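Local atomic coordinates of myosin regulatory light chain (Placopecten magellanicus, PDB entry 3PN7), a protein that binds a magnesium ion through an EF-hand and probably helps place molluscan muscle myosin under calcium control. Residues N43-K46 with E47-S51; G70-N73 with F74-L78; E27-T30 with M31-N35; K20-Q23 with E24-E27; S79-S82 with D83-G87. All blocks are in the same frame, centred on the assembly; numbering follows the deposited sequence.

Interaction 1. Residues N43-K46 with E47-S51. With MG (magnesium ion), chain G.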
loop_
_atom_site.group_PDB
_atom_site.type_symbol
_atom_site.label_atom_id
_atom_site.label_comp_id
_atom_site.label_asym_id
_atom_site.label_seq_id
_atom_site.Cartn_x
_atom_site.Cartn_y
_atom_site.Cartn_z
ATOM N N ASN B 43 25.341 -0.439 39.414
ATOM C CA ASN B 43 26.052 0.837 39.452
ATOM C C ASN B 43 26.064 1.551 38.093
ATOM O O ASN B 43 25.887 2.773 38.025
ATOM C CB ASN B 43 27.491 0.651 39.951
ATOM C CG ASN B 43 27.558 0.042 41.344
ATOM O OD1 ASN B 43 26.683 0.272 42.192
ATOM N ND2 ASN B 43 28.603 -0.746 41.586
ATOM N N ASP B 44 26.278 0.785 37.019
ATOM C CA ASP B 44 26.220 1.319 35.659
ATOM C C ASP B 44 24.857 1.910 35.383
ATOM O O ASP B 44 24.728 2.997 34.820
ATOM C CB ASP B 44 26.487 0.211 34.650
ATOM C CG ASP B 44 27.945 -0.155 34.567
ATOM O OD1 ASP B 44 28.760 0.742 34.263
ATOM O OD2 ASP B 44 28.273 -1.341 34.784
ATOM N N LEU B 45 23.834 1.174 35.796
ATOM C CA LEU B 45 22.453 1.566 35.571
ATOM C C LEU B 45 22.132 2.834 36.354
ATOM O O LEU B 45 21.599 3.800 35.790
ATOM C CB LEU B 45 21.524 0.426 35.995
ATOM C CG LEU B 45 20.372 -0.039 35.106
ATOM C CD1 LEU B 45 20.755 -0.094 33.660
ATOM C CD2 LEU B 45 19.898 -1.393 35.596
ATOM N N LYS B 46 22.453 2.832 37.650
ATOM C CA LYS B 46 22.273 4.024 38.488
ATOM C C LYS B 46 22.984 5.226 37.876
ATOM O O LYS B 46 22.417 6.319 37.764
ATOM C CB LYS B 46 22.849 3.806 39.892
ATOM C CG LYS B 46 22.103 2.835 40.775
ATOM C CD LYS B 46 22.493 3.059 42.238
ATOM C CE LYS B 46 21.685 2.195 43.181
ATOM N NZ LYS B 46 21.747 2.706 44.583
ATOM N N GLU B 47 24.242 5.014 37.496
ATOM C CA GLU B 47 25.031 6.047 36.840
ATOM C C GLU B 47 24.339 6.570 35.583
ATOM O O GLU B 47 24.168 7.781 35.417
ATOM C CB GLU B 47 26.428 5.527 36.491
ATOM C CG GLU B 47 27.428 6.638 36.359
ATOM C CD GLU B 47 27.392 7.571 37.575
ATOM O OE1 GLU B 47 27.397 7.060 38.717
ATOM O OE2 GLU B 47 27.330 8.809 37.388
ATOM N N MET B 48 23.947 5.659 34.692
ATOM C CA MET B 48 23.269 6.071 33.472
ATOM C C MET B 48 21.992 6.855 33.770
ATOM O O MET B 48 21.782 7.931 33.208
ATOM C CB MET B 48 22.968 4.881 32.567
ATOM C CG MET B 48 22.487 5.297 31.171
ATOM S SD MET B 48 23.802 6.031 30.161
ATOM C CE MET B 48 23.187 7.685 29.923
ATOM N N PHE B 49 21.144 6.340 34.655
ATOM C CA PHE B 49 19.881 7.031 34.952
ATOM C C PHE B 49 20.092 8.437 35.533
ATOM O O PHE B 49 19.436 9.390 35.100
ATOM C CB PHE B 49 18.951 6.202 35.857
ATOM C CG PHE B 49 18.058 5.220 35.102
ATOM C CD1 PHE B 49 17.006 5.673 34.319
ATOM C CD2 PHE B 49 18.276 3.851 35.191
ATOM C CE1 PHE B 49 16.181 4.776 33.639
ATOM C CE2 PHE B 49 17.465 2.956 34.519
ATOM C CZ PHE B 49 16.417 3.418 33.740
ATOM N N SER B 50 20.998 8.572 36.501
ATOM C CA SER B 50 21.260 9.897 37.094
ATOM C C SER B 50 21.769 10.914 36.078
ATOM O O SER B 50 21.500 12.110 36.207
ATOM C CB SER B 50 22.179 9.830 38.332
ATOM O OG SER B 50 23.445 9.260 38.052
ATOM N N SER B 51 22.473 10.441 35.052
ATOM C CA SER B 51 22.944 11.335 33.998
ATOM C C SER B 51 21.802 11.858 33.137
ATOM O O SER B 51 21.972 12.838 32.416
ATOM C CB SER B 51 23.975 10.635 33.113
ATOM O OG SER B 51 25.099 10.227 33.868
HETATM MG MG MG G . 30.214 -2.530 34.081
#
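Phe-49 lies one turn beyond Leu-45 and overlaps it with one side of its ring, CE2 of Phe-49 standing 4.2 Å from CG of Leu-45. The ring also reaches over the backbone, where its CD2 comes to 3.4 Å from Leu-45 O. That same oxygen accepts a bond from Phe-49 N at 2.8 Å, nearly straight (171°). Both residues are buried: Phe-49 packs on Leu-61 and Met-64 of helix 58-66, while Leu-45 is wedged between Leu-65 of that helix and Ile-32 of helix 19-32. On another side of the helix Met-48 keeps its CB 3.4 Å from Asp-44 O and sends its bent thioether away toward Met-31 and Ile-32.

Residues 43-51 belong to the exiting helix (42-52) of an EF-hand, and Asp-44 sits at the last coordinating position of its loop. Its CG stands anti to the carbonyl carbon (chi1 -76°), which carries OD2 out to the magnesium ion at 2.4 Å. OD1 stays 3.6 Å from the magnesium, so the carboxylate binds through one oxygen, and OD1 instead accepts the backbone N-H of Asn-35. Phe-39 O and Asp-33 OD2 bind the same ion. At the surface Lys-46 extends its chain so that NZ forms a salt bridge with Asp-58, and the hydroxyl of Ser-51 adds to its own N-H on Glu-47 O, the two arriving from opposite faces of that carbonyl.

Interaction 2. Residues G70-N73 with F74-L78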
loop_
_atom_site.group_PDB
_atom_site.type_symbol
_atom_site.label_atom_id
_atom_site.label_comp_id
_atom_site.label_asym_id
_atom_site.label_seq_id
_atom_site.Cartn_x
_atom_site.Cartn_y
_atom_site.Cartn_z
ATOM N N GLY B 70 21.304 -14.159 33.429
ATOM C CA GLY B 70 22.703 -14.220 33.819
ATOM C C GLY B 70 23.312 -12.830 33.914
ATOM O O GLY B 70 22.600 -11.836 33.777
ATOM N N PRO B 71 24.628 -12.743 34.168
ATOM C CA PRO B 71 25.285 -11.427 34.221
ATOM C C PRO B 71 25.119 -10.685 32.893
ATOM O O PRO B 71 25.260 -11.289 31.832
ATOM C CB PRO B 71 26.753 -11.777 34.478
ATOM C CG PRO B 71 26.688 -13.073 35.246
ATOM C CD PRO B 71 25.525 -13.828 34.615
ATOM N N LEU B 72 24.812 -9.393 32.958
ATOM C CA LEU B 72 24.387 -8.656 31.769
ATOM C C LEU B 72 25.541 -8.266 30.830
ATOM O O LEU B 72 25.957 -7.115 30.762
ATOM C CB LEU B 72 23.562 -7.441 32.165
ATOM C CG LEU B 72 22.322 -7.149 31.339
ATOM C CD1 LEU B 72 21.768 -5.789 31.716
ATOM C CD2 LEU B 72 22.642 -7.219 29.856
ATOM N N ASN B 73 26.045 -9.287 30.152
ATOM C CA ASN B 73 26.895 -9.231 28.987
ATOM C C ASN B 73 26.252 -8.476 27.841
ATOM O O ASN B 73 25.033 -8.267 27.842
ATOM C CB ASN B 73 26.964 -10.670 28.476
ATOM C CG ASN B 73 28.293 -11.279 28.673
ATOM O OD1 ASN B 73 29.288 -10.568 28.829
ATOM N ND2 ASN B 73 28.344 -12.607 28.657
ATOM N N PHE B 74 27.030 -8.154 26.810
ATOM C CA PHE B 74 26.398 -7.696 25.578
ATOM C C PHE B 74 25.507 -8.775 24.941
ATOM O O PHE B 74 24.448 -8.454 24.412
ATOM C CB PHE B 74 27.385 -7.166 24.532
ATOM C CG PHE B 74 26.713 -6.778 23.224
ATOM C CD1 PHE B 74 25.818 -5.720 23.177
ATOM C CD2 PHE B 74 26.947 -7.493 22.056
ATOM C CE1 PHE B 74 25.190 -5.371 21.989
ATOM C CE2 PHE B 74 26.318 -7.145 20.870
ATOM C CZ PHE B 74 25.444 -6.085 20.838
ATOM N N THR B 75 25.920 -10.041 24.974
ATOM C CA THR B 75 25.069 -11.074 24.384
ATOM C C THR B 75 23.785 -11.262 25.199
ATOM O O THR B 75 22.710 -11.468 24.643
ATOM C CB THR B 75 25.802 -12.424 24.100
ATOM O OG1 THR B 75 25.217 -13.482 24.872
ATOM C CG2 THR B 75 27.273 -12.324 24.405
ATOM N N MET B 76 23.886 -11.157 26.513
ATOM C CA MET B 76 22.689 -11.112 27.332
ATOM C C MET B 76 21.835 -9.860 27.016
ATOM O O MET B 76 20.610 -9.887 27.116
ATOM C CB MET B 76 23.082 -11.147 28.801
ATOM C CG MET B 76 21.925 -11.256 29.752
ATOM S SD MET B 76 21.022 -12.811 29.580
ATOM C CE MET B 76 22.337 -14.020 29.705
ATOM N N PHE B 77 22.483 -8.765 26.633
ATOM C CA PHE B 77 21.782 -7.519 26.331
ATOM C C PHE B 77 21.004 -7.710 25.037
ATOM O O PHE B 77 19.838 -7.326 24.930
ATOM C CB PHE B 77 22.814 -6.406 26.181
ATOM C CG PHE B 77 22.243 -5.040 25.921
ATOM C CD1 PHE B 77 21.901 -4.207 26.971
ATOM C CD2 PHE B 77 22.135 -4.557 24.634
ATOM C CE1 PHE B 77 21.422 -2.927 26.745
ATOM C CE2 PHE B 77 21.654 -3.282 24.399
ATOM C CZ PHE B 77 21.297 -2.467 25.456
ATOM N N LEU B 78 21.663 -8.338 24.070
ATOM C CA LEU B 78 21.045 -8.687 22.803
ATOM C C LEU B 78 19.823 -9.532 23.054
ATOM O O LEU B 78 18.771 -9.335 22.455
ATOM C CB LEU B 78 22.007 -9.504 21.954
ATOM C CG LEU B 78 22.981 -8.789 21.031
ATOM C CD1 LEU B 78 23.551 -9.854 20.103
ATOM C CD2 LEU B 78 22.269 -7.707 20.237
HETATM O O HOH W 1 29.820 -7.804 26.857
#
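Met-76 reaches back along residues 70-73, its CB 3.7 Å from Pro-71 O and its methyl CE 3.9 Å from Gly-70 N. The side chain leaves with CG anti to the backbone N (chi1 -174°), and further bends at chi2 and chi3 fold the thioether against Gly-70. Beside it Leu-72 inserts CD2 into the first turn of the helix, 4.1 Å from Met-76 CB and 3.8 Å from Phe-77 CB. The same methyl stands at the edge of the Phe-77 ring, near its plane.

Helix 74-85 starts here with Asn-73 at the N-cap position. Its carbonyl O accepts Phe-77 N at 2.9 Å in a bent bond (133°), whereas its amide makes no capping bond. A water accepts from Phe-74 N at 2.8 Å and touches Asn-73 OD1 only weakly. Leu-72 is the centre of an inverse gamma turn, closed by Asn-73 N on Pro-71 O at 2.7 Å.

Further out, backbone bonds join Leu-72 to Ile-40 of the magnesium-binding loop, the short loop-to-loop pairing of an EF-hand pair. Phe-29 meets the Phe-77 ring edge-to-face. An alanine in place of Met-76 would lose the thioether and is likely to open a gap beside Gly-70, Ala-68 and Pro-69. One direct backbone bond joins the loop to the helix start; the rest is van der Waals contact, chiefly of Leu-72 and Met-76, with a water taking the N-H of Phe-74.

Interaction 3. Residues E27-T30 with M31-N35. With MG (magnesium ion), chain G.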
loop_
_atom_site.group_PDB
_atom_site.type_symbol
_atom_site.label_atom_id
_atom_site.label_comp_id
_atom_site.label_asym_id
_atom_site.label_seq_id
_atom_site.Cartn_x
_atom_site.Cartn_y
_atom_site.Cartn_z
ATOM N N GLU B 27 26.237 0.016 20.669
ATOM C CA GLU B 27 26.599 1.368 21.070
ATOM C C GLU B 27 25.848 1.795 22.324
ATOM O O GLU B 27 26.409 2.452 23.194
ATOM C CB GLU B 27 26.347 2.360 19.933
ATOM C CG GLU B 27 27.607 3.034 19.411
ATOM C CD GLU B 27 27.342 4.414 18.838
ATOM O OE1 GLU B 27 27.671 5.414 19.513
ATOM O OE2 GLU B 27 26.811 4.499 17.712
ATOM N N ALA B 28 24.580 1.412 22.414
ATOM C CA ALA B 28 23.798 1.677 23.622
ATOM C C ALA B 28 24.375 0.889 24.802
ATOM O O ALA B 28 24.565 1.425 25.895
ATOM C CB ALA B 28 22.324 1.317 23.406
ATOM N N PHE B 29 24.661 -0.390 24.574
ATOM C CA PHE B 29 25.258 -1.211 25.619
ATOM C C PHE B 29 26.525 -0.550 26.144
ATOM O O PHE B 29 26.742 -0.435 27.352
ATOM C CB PHE B 29 25.604 -2.603 25.094
ATOM C CG PHE B 29 26.306 -3.463 26.107
ATOM C CD1 PHE B 29 25.581 -4.181 27.050
ATOM C CD2 PHE B 29 27.693 -3.530 26.143
ATOM C CE1 PHE B 29 26.223 -4.953 28.006
ATOM C CE2 PHE B 29 28.339 -4.307 27.092
ATOM C CZ PHE B 29 27.594 -5.026 28.025
ATOM N N THR B 30 27.366 -0.129 25.208
ATOM C CA THR B 30 28.648 0.485 25.510
ATOM C C THR B 30 28.508 1.741 26.381
ATOM O O THR B 30 29.291 1.951 27.310
ATOM C CB THR B 30 29.403 0.783 24.179
ATOM O OG1 THR B 30 29.850 -0.459 23.599
ATOM C CG2 THR B 30 30.578 1.726 24.377
ATOM N N MET B 31 27.519 2.576 26.082
ATOM C CA MET B 31 27.306 3.793 26.858
ATOM C C MET B 31 26.768 3.522 28.265
ATOM O O MET B 31 27.133 4.205 29.224
ATOM C CB MET B 31 26.364 4.748 26.132
ATOM C CG MET B 31 26.185 6.069 26.888
ATOM S SD MET B 31 25.315 7.325 25.922
ATOM C CE MET B 31 26.339 7.373 24.461
ATOM N N ILE B 32 25.886 2.534 28.383
ATOM C CA ILE B 32 25.301 2.207 29.677
ATOM C C ILE B 32 26.335 1.513 30.566
ATOM O O ILE B 32 26.291 1.625 31.793
ATOM C CB ILE B 32 24.034 1.346 29.529
ATOM C CG1 ILE B 32 22.980 2.096 28.721
ATOM C CG2 ILE B 32 23.447 1.015 30.877
ATOM C CD1 ILE B 32 21.882 1.196 28.211
ATOM N N ASP B 33 27.276 0.810 29.940
ATOM C CA ASP B 33 28.360 0.171 30.675
ATOM C C ASP B 33 29.450 1.178 31.052
ATOM O O ASP B 33 30.563 1.145 30.519
ATOM C CB ASP B 33 28.957 -0.984 29.870
ATOM C CG ASP B 33 30.059 -1.704 30.625
ATOM O OD1 ASP B 33 30.866 -2.420 29.991
ATOM O OD2 ASP B 33 30.126 -1.528 31.861
ATOM N N GLN B 34 29.124 2.076 31.972
ATOM C CA GLN B 34 30.053 3.128 32.367
ATOM C C GLN B 34 31.367 2.534 32.919
ATOM O O GLN B 34 32.402 3.190 32.923
ATOM C CB GLN B 34 29.377 4.077 33.368
ATOM C CG GLN B 34 27.989 4.612 32.913
ATOM C CD GLN B 34 28.061 5.946 32.138
ATOM O OE1 GLN B 34 28.479 5.995 30.968
ATOM N NE2 GLN B 34 27.632 7.027 32.792
ATOM N N ASN B 35 31.307 1.276 33.345
ATOM C CA ASN B 35 32.451 0.517 33.860
ATOM C C ASN B 35 33.482 0.126 32.813
ATOM O O ASN B 35 34.645 -0.100 33.140
ATOM C CB ASN B 35 31.960 -0.803 34.488
ATOM C CG ASN B 35 31.579 -0.654 35.924
ATOM O OD1 ASN B 35 31.048 -1.580 36.538
ATOM N ND2 ASN B 35 31.850 0.523 36.486
HETATM MG MG MG G . 30.214 -2.530 34.081
#
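The entering helix of the EF-hand runs into its metal-binding loop here, and Asp-33 meets Phe-29 at the junction. Asp-33 N donates to Phe-29 O at 2.9 Å, closing the last turn, and Asp-33 CB lies 3.4 Å from the same oxygen. Asp-33 then leaves helical geometry as the centre of an inverse gamma turn. A chi1 of -178° swings its carboxylate opposite the backbone N and forward past the helix end, where OD2 binds the magnesium ion at 2.4 Å.

As the first ligand of the loop, Asp-33 has its two oxygens divided in role: OD1 accepts the N-H of Gly-38, while OD2, on the metal, receives only a weak bond from Asp-37 N. Asn-35 is also part of the magnesium site. OD1 of Asp-33 lies 4.3 Å from CE2 of Phe-29, oblique to its ring, which packs on Ile-40.

Ile-32 lays CG1 3.3 Å from Ala-28 O, the oxygen to which Ile-32 N donates at 3.0 Å. Its branches face Leu-45 and Ile-40. Met-31, bent at chi3, packs on Met-48 and on an apolar side chain of another protein chain.

Interaction 4. Residues K20-Q23 with E24-E27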
loop_
_atom_site.group_PDB
_atom_site.type_symbol
_atom_site.label_atom_id
_atom_site.label_comp_id
_atom_site.label_asym_id
_atom_site.label_seq_id
_atom_site.Cartn_x
_atom_site.Cartn_y
_atom_site.Cartn_z
ATOM N N LYS B 20 22.785 -2.382 11.189
ATOM C CA LYS B 20 22.781 -1.076 11.844
ATOM C C LYS B 20 22.062 -1.127 13.188
ATOM O O LYS B 20 22.386 -0.376 14.101
ATOM C CB LYS B 20 22.149 -0.007 10.957
ATOM C CG LYS B 20 20.764 -0.367 10.445
ATOM C CD LYS B 20 20.094 0.851 9.832
ATOM C CE LYS B 20 21.134 1.791 9.207
ATOM N NZ LYS B 20 22.009 1.124 8.182
ATOM N N LEU B 21 21.071 -2.004 13.297
ATOM C CA LEU B 21 20.357 -2.174 14.552
ATOM C C LEU B 21 21.241 -2.912 15.564
ATOM O O LEU B 21 21.267 -2.568 16.742
ATOM C CB LEU B 21 19.026 -2.900 14.331
ATOM C CG LEU B 21 18.168 -3.099 15.584
ATOM C CD1 LEU B 21 17.783 -1.756 16.176
ATOM C CD2 LEU B 21 16.926 -3.929 15.269
ATOM N N MET B 22 21.971 -3.924 15.105
ATOM C CA MET B 22 22.975 -4.559 15.955
ATOM C C MET B 22 23.991 -3.518 16.423
ATOM O O MET B 22 24.417 -3.533 17.576
ATOM C CB MET B 22 23.702 -5.677 15.213
ATOM C CG MET B 22 23.773 -6.991 15.975
ATOM S SD MET B 22 22.257 -7.948 15.779
ATOM C CE MET B 22 22.902 -9.614 15.610
ATOM N N GLN B 23 24.362 -2.606 15.526
ATOM C CA GLN B 23 25.395 -1.611 15.820
ATOM C C GLN B 23 24.876 -0.547 16.787
ATOM O O GLN B 23 25.618 -0.003 17.614
ATOM C CB GLN B 23 25.906 -0.955 14.527
ATOM C CG GLN B 23 26.570 -1.938 13.547
ATOM C CD GLN B 23 26.942 -1.296 12.197
ATOM O OE1 GLN B 23 27.077 -0.072 12.088
ATOM N NE2 GLN B 23 27.102 -2.129 11.165
ATOM N N GLU B 24 23.592 -0.244 16.656
ATOM C CA GLU B 24 22.919 0.638 17.587
ATOM C C GLU B 24 22.899 -0.006 18.982
ATOM O O GLU B 24 23.246 0.628 19.975
ATOM C CB GLU B 24 21.502 0.875 17.092
ATOM C CG GLU B 24 20.727 1.947 17.822
ATOM C CD GLU B 24 19.311 2.039 17.288
ATOM O OE1 GLU B 24 19.114 2.703 16.244
ATOM O OE2 GLU B 24 18.406 1.413 17.887
ATOM N N MET B 25 22.510 -1.276 19.049
ATOM C CA MET B 25 22.422 -1.955 20.330
ATOM C C MET B 25 23.780 -1.995 21.017
ATOM O O MET B 25 23.885 -1.694 22.198
ATOM C CB MET B 25 21.830 -3.360 20.185
ATOM C CG MET B 25 20.317 -3.380 20.014
ATOM S SD MET B 25 19.578 -5.030 20.137
ATOM C CE MET B 25 19.996 -5.731 18.542
ATOM N N LYS B 26 24.820 -2.345 20.272
ATOM C CA LYS B 26 26.162 -2.409 20.832
ATOM C C LYS B 26 26.611 -1.049 21.372
ATOM O O LYS B 26 27.283 -0.973 22.411
ATOM C CB LYS B 26 27.166 -2.967 19.806
ATOM C CG LYS B 26 28.621 -3.011 20.300
ATOM C CD LYS B 26 28.757 -3.795 21.625
ATOM C CE LYS B 26 30.216 -3.872 22.103
ATOM N NZ LYS B 26 31.127 -4.620 21.170
ATOM N N GLU B 27 26.237 0.016 20.669
ATOM C CA GLU B 27 26.599 1.368 21.070
ATOM C C GLU B 27 25.848 1.795 22.324
ATOM O O GLU B 27 26.409 2.452 23.194
ATOM C CB GLU B 27 26.347 2.360 19.933
ATOM C CG GLU B 27 27.607 3.034 19.411
ATOM C CD GLU B 27 27.342 4.414 18.838
ATOM O OE1 GLU B 27 27.671 5.414 19.513
ATOM O OE2 GLU B 27 26.811 4.499 17.712
#
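The carboxylate of Glu-24, on the entering helix of the EF-hand, carries Leu-21 on one face: CD1 of Leu-21 stands over OE2 of Glu-24 at 3.7 Å, and the two side chains cross obliquely. The polar partners of this carboxylate belong to another protein chain, a basic side chain there making a salt bridge with OE1 and an aromatic one a hydrogen bond with OE2. The chain of Glu-24 stays extended beyond CG (chi2 -177°) and so carries the charge to that interface.

Residues 20-27 make up the first half of helix 19-32, which turns one face to helix 74-85. Met-25 lies on that face. Bent at chi3, it folds its methyl back over the preceding turn, CE lying 4.2 Å from SD of Met-22 and 4.4 Å from CG of Leu-21. It packs on Leu-78, Phe-81, Ser-82 and Leu-85, and an aromatic side chain of another protein chain also touches it.

Lys-26 turns its end away from residues 20-23 to make a cation-pi contact with Phe-74, while its backbone N bonds to Met-22 O at 3.0 Å. One residue on, Glu-27 N bonds to Gln-23 O at 3.1 Å, and Glu-27 CB lies 3.4 Å from that same Gln-23 O.

Interaction 5. Residues S79-S82 with D83-G87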
loop_
_atom_site.group_PDB
_atom_site.type_symbol
_atom_site.label_atom_id
_atom_site.label_comp_id
_atom_site.label_asym_id
_atom_site.label_seq_id
_atom_site.Cartn_x
_atom_site.Cartn_y
_atom_site.Cartn_z
ATOM N N SER B 79 19.992 -10.493 23.945
ATOM C CA SER B 79 18.952 -11.431 24.296
ATOM C C SER B 79 17.725 -10.715 24.886
ATOM O O SER B 79 16.575 -11.128 24.678
ATOM C CB SER B 79 19.547 -12.441 25.270
ATOM O OG SER B 79 18.602 -12.868 26.219
ATOM N N ILE B 80 17.964 -9.625 25.610
ATOM C CA ILE B 80 16.863 -8.865 26.201
ATOM C C ILE B 80 16.147 -7.921 25.208
ATOM O O ILE B 80 14.951 -7.639 25.352
ATOM C CB ILE B 80 17.369 -8.064 27.394
ATOM C CG1 ILE B 80 17.681 -9.007 28.552
ATOM C CG2 ILE B 80 16.373 -7.014 27.803
ATOM C CD1 ILE B 80 18.583 -8.365 29.568
ATOM N N PHE B 81 16.870 -7.433 24.205
ATOM C CA PHE B 81 16.301 -6.429 23.306
ATOM C C PHE B 81 15.896 -6.947 21.931
ATOM O O PHE B 81 15.032 -6.360 21.301
ATOM C CB PHE B 81 17.255 -5.239 23.117
ATOM C CG PHE B 81 17.177 -4.224 24.205
ATOM C CD1 PHE B 81 16.282 -3.171 24.120
ATOM C CD2 PHE B 81 18.014 -4.312 25.318
ATOM C CE1 PHE B 81 16.209 -2.215 25.134
ATOM C CE2 PHE B 81 17.947 -3.372 26.346
ATOM C CZ PHE B 81 17.044 -2.315 26.246
ATOM N N SER B 82 16.525 -8.027 21.475
ATOM C CA SER B 82 16.433 -8.444 20.078
ATOM C C SER B 82 15.013 -8.683 19.568
ATOM O O SER B 82 14.670 -8.211 18.501
ATOM C CB SER B 82 17.291 -9.675 19.815
ATOM O OG SER B 82 18.662 -9.339 19.873
ATOM N N ASP B 83 14.193 -9.406 20.327
ATOM C CA ASP B 83 12.844 -9.704 19.863
ATOM C C ASP B 83 11.975 -8.443 19.852
ATOM O O ASP B 83 11.178 -8.228 18.934
ATOM C CB ASP B 83 12.200 -10.814 20.710
ATOM C CG ASP B 83 12.925 -12.151 20.579
ATOM O OD1 ASP B 83 13.049 -12.665 19.449
ATOM O OD2 ASP B 83 13.402 -12.681 21.602
ATOM N N LYS B 84 12.142 -7.592 20.855
ATOM C CA LYS B 84 11.287 -6.415 20.943
ATOM C C LYS B 84 11.683 -5.325 19.937
ATOM O O LYS B 84 10.864 -4.505 19.571
ATOM C CB LYS B 84 11.265 -5.858 22.363
ATOM C CG LYS B 84 10.338 -6.596 23.317
ATOM C CD LYS B 84 10.716 -6.224 24.747
ATOM C CE LYS B 84 9.720 -6.736 25.754
ATOM N NZ LYS B 84 9.787 -8.218 25.885
ATOM N N LEU B 85 12.933 -5.330 19.493
ATOM C CA LEU B 85 13.401 -4.329 18.535
ATOM C C LEU B 85 13.471 -4.839 17.106
ATOM O O LEU B 85 13.588 -4.038 16.186
ATOM C CB LEU B 85 14.785 -3.791 18.913
ATOM C CG LEU B 85 14.957 -2.945 20.178
ATOM C CD1 LEU B 85 16.379 -2.441 20.279
ATOM C CD2 LEU B 85 13.991 -1.784 20.199
ATOM N N SER B 86 13.397 -6.158 16.920
ATOM C CA SER B 86 13.757 -6.754 15.636
ATOM C C SER B 86 13.084 -6.096 14.425
ATOM O O SER B 86 13.770 -5.711 13.467
ATOM C CB SER B 86 13.553 -8.277 15.632
ATOM O OG SER B 86 12.188 -8.623 15.764
ATOM N N GLY B 87 11.765 -5.942 14.450
ATOM C CA GLY B 87 11.108 -5.342 13.297
ATOM C C GLY B 87 10.972 -3.823 13.309
ATOM O O GLY B 87 10.159 -3.273 12.568
HETATM O O HOH W 2 14.661 -10.546 22.992
HETATM O O HOH W 3 13.089 -8.281 23.477
#
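Ser-79 reaches Asp-83 through a water, which donates to Ser-79 O at 2.6 Å and accepts from Asp-83 N at 2.9 Å. The same water donates to Asp-83 OD2 at 2.8 Å, so the carboxylate helps fix it in place. Ile-80 repeats the pattern one residue later: a second water bonds to Ile-80 O at 2.7 Å and takes the N-H of Lys-84. Helix 74-85 is kinked at this point, the waters standing in for two direct backbone bonds.

With Phe-81 the direct bonding returns, Leu-85 N meeting Phe-81 O at 3.0 Å. The side chains of this pair lie side by side and point the same way, CD1 of Leu-85 3.9 Å from CD1 of Phe-81 and oblique to its ring. Leu-85 CG is placed beside its own backbone N (chi1 -67°), which sets the isobutyl group back along the helix toward the phenylalanine. Phe-77 and Met-25 flank the ring within the chain, and aromatic side chains of another protein chain meet it as well. Shortening Leu-85 to an alanine removes both methyls and is likely to leave a gap beside Phe-81 CD1 and Met-25.

Ser-82 turns its hydroxyl back to Leu-78 O, while Ser-82 O receives only a weak bond from Ser-86 N at 2.9 Å (115°). Waters thus bridge the backbone where the helix is kinked, while the Phe-81 and Leu-85 contact keeps the apolar side continuous across the kink.

Overall arrangement
Interactions 4 and 3 follow each other along helix 19-32 and share Glu-27; interaction 3 leads into the loop that interaction 1 closes. The centres of interactions 1 and 3 lie about 10 Å apart, and Asp-33 and Asp-44 bind one magnesium ion, with a probable hydrogen bond of 2.8 Å from Asn-35 N to Asp-44 OD1 beside it. Interactions 2 and 5 share helix 74-85, which packs along helix 19-32: Phe-77 CG lies 3.6 Å from Phe-29 CD1 near the metal end, and Phe-81 CB lies 3.8 Å from Met-25 SD farther off. Interaction 5 is the most remote from interaction 1, their centres being about 22 Å apart.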